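Side-chain contact in eukaryotic translation initiation factor 2D (PDB 5W2F), which delivers tRNA to the P-site of the eukaryotic ribosome independently of GTP, and is represented here by its C-terminal part: residues V55-I60 and C64-N69. Residues are numbered along the deposited sequence; the frame is centred on the assembly and turned at random.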
ATOM      1  N   VAL A  55       7.859  14.438  24.552  1.00 19.24           N
ATOM      2  CA  VAL A  55       6.422  14.605  24.698  1.00 19.97           C
ATOM      3  C   VAL A  55       5.921  13.632  25.757  1.00 19.11           C
ATOM      4  O   VAL A  55       6.233  12.439  25.706  1.00 20.37           O
ATOM      5  CB  VAL A  55       5.707  14.359  23.351  1.00 20.36           C
ATOM      6  CG1 VAL A  55       4.190  14.475  23.521  1.00 23.28           C
ATOM      7  CG2 VAL A  55       6.214  15.354  22.304  1.00 22.93           C
ATOM      8  N   ARG A  56       5.155  14.155  26.720  1.00 21.27           N
ATOM      9  CA  ARG A  56       4.520  13.346  27.749  1.00 22.03           C
ATOM     10  C   ARG A  56       3.194  12.850  27.180  1.00 23.84           C
ATOM     11  O   ARG A  56       2.306  13.633  26.893  1.00 28.98           O
ATOM     12  CB  ARG A  56       4.272  14.160  29.015  1.00 26.93           C
ATOM     13  CG  ARG A  56       5.525  14.742  29.651  1.00 34.07           C
ATOM     14  CD  ARG A  56       5.190  15.701  30.801  1.00 45.70           C
ATOM     15  NE  ARG A  56       4.912  17.071  30.329  1.00 56.14           N
ATOM     16  CZ  ARG A  56       3.707  17.643  30.168  1.00 61.41           C
ATOM     17  NH1 ARG A  56       2.561  17.008  30.469  1.00 56.58           N
ATOM     18  NH2 ARG A  56       3.654  18.909  29.717  1.00 45.12           N
ATOM     19  N   LEU A  57       3.040  11.546  27.066  1.00 21.86           N
ATOM     20  CA  LEU A  57       1.847  10.990  26.481  1.00 23.38           C
ATOM     21  C   LEU A  57       0.665  11.099  27.459  1.00 24.13           C
ATOM     22  O   LEU A  57       0.764  10.748  28.628  1.00 27.51           O
ATOM     23  CB  LEU A  57       2.059   9.551  26.039  1.00 24.83           C
ATOM     24  CG  LEU A  57       2.819   9.294  24.720  1.00 31.90           C
ATOM     25  CD1 LEU A  57       4.203   9.869  24.625  1.00 37.02           C
ATOM     26  CD2 LEU A  57       2.828   7.796  24.476  1.00 32.45           C
ATOM     27  N   ASP A  58      -0.455  11.592  26.948  1.00 23.35           N
ATOM     28  CA  ASP A  58      -1.697  11.670  27.700  1.00 25.42           C
ATOM     29  C   ASP A  58      -2.441  10.340  27.556  1.00 25.49           C
ATOM     30  O   ASP A  58      -1.964   9.425  26.853  1.00 24.56           O
ATOM     31  CB  ASP A  58      -2.511  12.888  27.233  1.00 25.80           C
ATOM     32  CG  ASP A  58      -3.053  12.763  25.816  1.00 25.75           C
ATOM     33  OD1 ASP A  58      -2.588  11.909  25.042  1.00 24.57           O
ATOM     34  OD2 ASP A  58      -3.943  13.566  25.480  1.00 28.42           O
ATOM     35  N   PRO A  59      -3.581  10.196  28.239  1.00 29.03           N
ATOM     36  CA  PRO A  59      -4.238   8.897  28.152  1.00 29.68           C
ATOM     37  C   PRO A  59      -4.642   8.478  26.748  1.00 27.58           C
ATOM     38  O   PRO A  59      -4.527   7.299  26.412  1.00 28.14           O
ATOM     39  CB  PRO A  59      -5.450   9.074  29.064  1.00 31.42           C
ATOM     40  CG  PRO A  59      -4.964  10.020  30.119  1.00 31.43           C
ATOM     41  CD  PRO A  59      -4.109  10.997  29.369  1.00 30.39           C
ATOM     42  N   ILE A  60      -5.079   9.431  25.931  1.00 27.45           N
ATOM     43  CA  ILE A  60      -5.426   9.136  24.541  1.00 27.84           C
ATOM     44  C   ILE A  60      -4.233   8.566  23.777  1.00 25.76           C
ATOM     45  O   ILE A  60      -4.354   7.532  23.113  1.00 27.71           O
ATOM     46  CB  ILE A  60      -6.018  10.390  23.852  1.00 27.36           C
ATOM     47  CG1 ILE A  60      -7.451  10.589  24.348  1.00 30.80           C
ATOM     48  CG2 ILE A  60      -5.971  10.279  22.326  1.00 29.29           C
ATOM     49  CD1 ILE A  60      -8.043  11.937  24.034  1.00 33.11           C
ATOM     50  N   CYS A  64      -3.667   4.565  22.327  1.00 32.47           N
ATOM     51  CA  CYS A  64      -3.603   4.166  20.937  1.00 39.39           C
ATOM     52  C   CYS A  64      -2.230   3.903  20.359  1.00 34.87           C
ATOM     53  O   CYS A  64      -2.170   3.310  19.282  1.00 39.95           O
ATOM     54  CB  CYS A  64      -4.450   5.077  20.059  1.00 42.93           C
ATOM     55  SG  CYS A  64      -3.883   6.760  19.893  1.00 44.40           S
ATOM     56  N   ILE A  65      -1.136   4.281  21.043  1.00 31.81           N
ATOM     57  CA  ILE A  65       0.185   3.836  20.583  1.00 36.37           C
ATOM     58  C   ILE A  65       0.996   2.925  21.495  1.00 39.11           C
ATOM     59  O   ILE A  65       1.920   2.267  21.000  1.00 47.43           O
ATOM     60  CB  ILE A  65       1.058   4.997  20.051  1.00 40.01           C
ATOM     61  CG1 ILE A  65       1.393   5.992  21.143  1.00 40.51           C
ATOM     62  CG2 ILE A  65       0.356   5.696  18.886  1.00 41.45           C
ATOM     63  CD1 ILE A  65       2.569   6.870  20.797  1.00 43.82           C
ATOM     64  N   LEU A  66       0.673   2.847  22.783  1.00 37.65           N
ATOM     65  CA  LEU A  66       1.402   1.955  23.689  1.00 42.49           C
ATOM     66  C   LEU A  66       0.698   0.617  23.877  1.00 48.42           C
ATOM     67  O   LEU A  66      -0.532   0.557  23.955  1.00 49.73           O
ATOM     68  CB  LEU A  66       1.600   2.606  25.051  1.00 40.90           C
ATOM     69  CG  LEU A  66       2.252   3.984  25.063  1.00 43.42           C
ATOM     70  CD1 LEU A  66       2.396   4.416  26.509  1.00 42.00           C
ATOM     71  CD2 LEU A  66       3.600   3.989  24.354  1.00 43.73           C
ATOM     72  N   GLU A  67       1.499  -0.444  23.974  1.00 50.51           N
ATOM     73  CA  GLU A  67       0.984  -1.794  24.231  1.00 61.33           C
ATOM     74  C   GLU A  67       0.590  -1.931  25.703  1.00 61.89           C
ATOM     75  O   GLU A  67      -0.503  -2.412  26.018  1.00 65.66           O
ATOM     76  CB  GLU A  67       2.024  -2.877  23.877  1.00 69.55           C
ATOM     77  CG  GLU A  67       2.690  -2.764  22.505  1.00 72.63           C
ATOM     78  CD  GLU A  67       1.712  -2.519  21.369  1.00 76.94           C
ATOM     79  OE1 GLU A  67       0.640  -3.166  21.346  1.00 84.38           O
ATOM     80  OE2 GLU A  67       2.024  -1.682  20.493  1.00 76.79           O
ATOM     81  N   LYS A  68       1.492  -1.503  26.588  1.00 65.26           N
ATOM     82  CA  LYS A  68       1.274  -1.525  28.034  1.00 72.22           C
ATOM     83  C   LYS A  68       1.497  -0.127  28.631  1.00 75.76           C
ATOM     84  O   LYS A  68       2.570   0.460  28.458  1.00 81.44           O
ATOM     85  CB  LYS A  68       2.230  -2.530  28.682  1.00 76.39           C
ATOM     86  CG  LYS A  68       1.866  -2.898  30.113  1.00 79.62           C
ATOM     87  CD  LYS A  68       3.039  -3.527  30.845  1.00 83.40           C
ATOM     88  CE  LYS A  68       2.664  -3.877  32.274  1.00 85.17           C
ATOM     89  NZ  LYS A  68       3.824  -4.412  33.039  1.00 90.00           N
ATOM     90  N   ASN A  69       0.485   0.393  29.331  1.00 81.48           N
ATOM     91  CA  ASN A  69       0.581   1.676  30.044  1.00 71.93           C
ATOM     92  C   ASN A  69       0.667   1.433  31.556  1.00 71.96           C
ATOM     93  O   ASN A  69      -0.352   1.398  32.245  1.00 72.10           O
ATOM     94  CB  ASN A  69      -0.606   2.591  29.688  1.00 72.84           C
ATOM     95  CG  ASN A  69      -0.549   3.961  30.375  1.00 69.18           C
ATOM     96  OD1 ASN A  69       0.458   4.351  30.976  1.00 62.10           O
ATOM     97  ND2 ASN A  69      -1.650   4.698  30.281  1.00 64.83           N
TER
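One methyl of L57, CD2, carries the side-chain contact, meeting I65 and L66 where the chain leaves the short helix 59-65. L66 reaches toward L57 tip to tip, their CD2 atoms 3.9 Å apart, whereas I65 crosses L57 at about a right angle and brings its CD1 to 3.8 Å from L57 CD2. I65 can do so because CG1 sits between its backbone N and carbonyl carbon (chi1 64°), which turns the longer branch toward L57. The methyls of L57, I65 and L66 offer apolar surface without a polar group, which suits a place where L57 and I65 are buried against L77 and I65 also meets L82 of helix 79-89. Helix 59-65 and the loop after it connect strands 54-56 and 76-78 of a two-stranded antiparallel sheet in the SWIB/MDM2 region. D58 occupies the N-cap, where the short aspartate side chain lets OD1 accept from L61 N, while OD2 bonds to Y40 OH; P59 follows in the first turn, where its missing N-H costs no helical bond. Near the other end, C64 N donates to I60 O at 3.1 Å, an i to i+4 helical bond with an N-H...O angle of 146°. C64 SG lies 3.3 Å from that same I60 O.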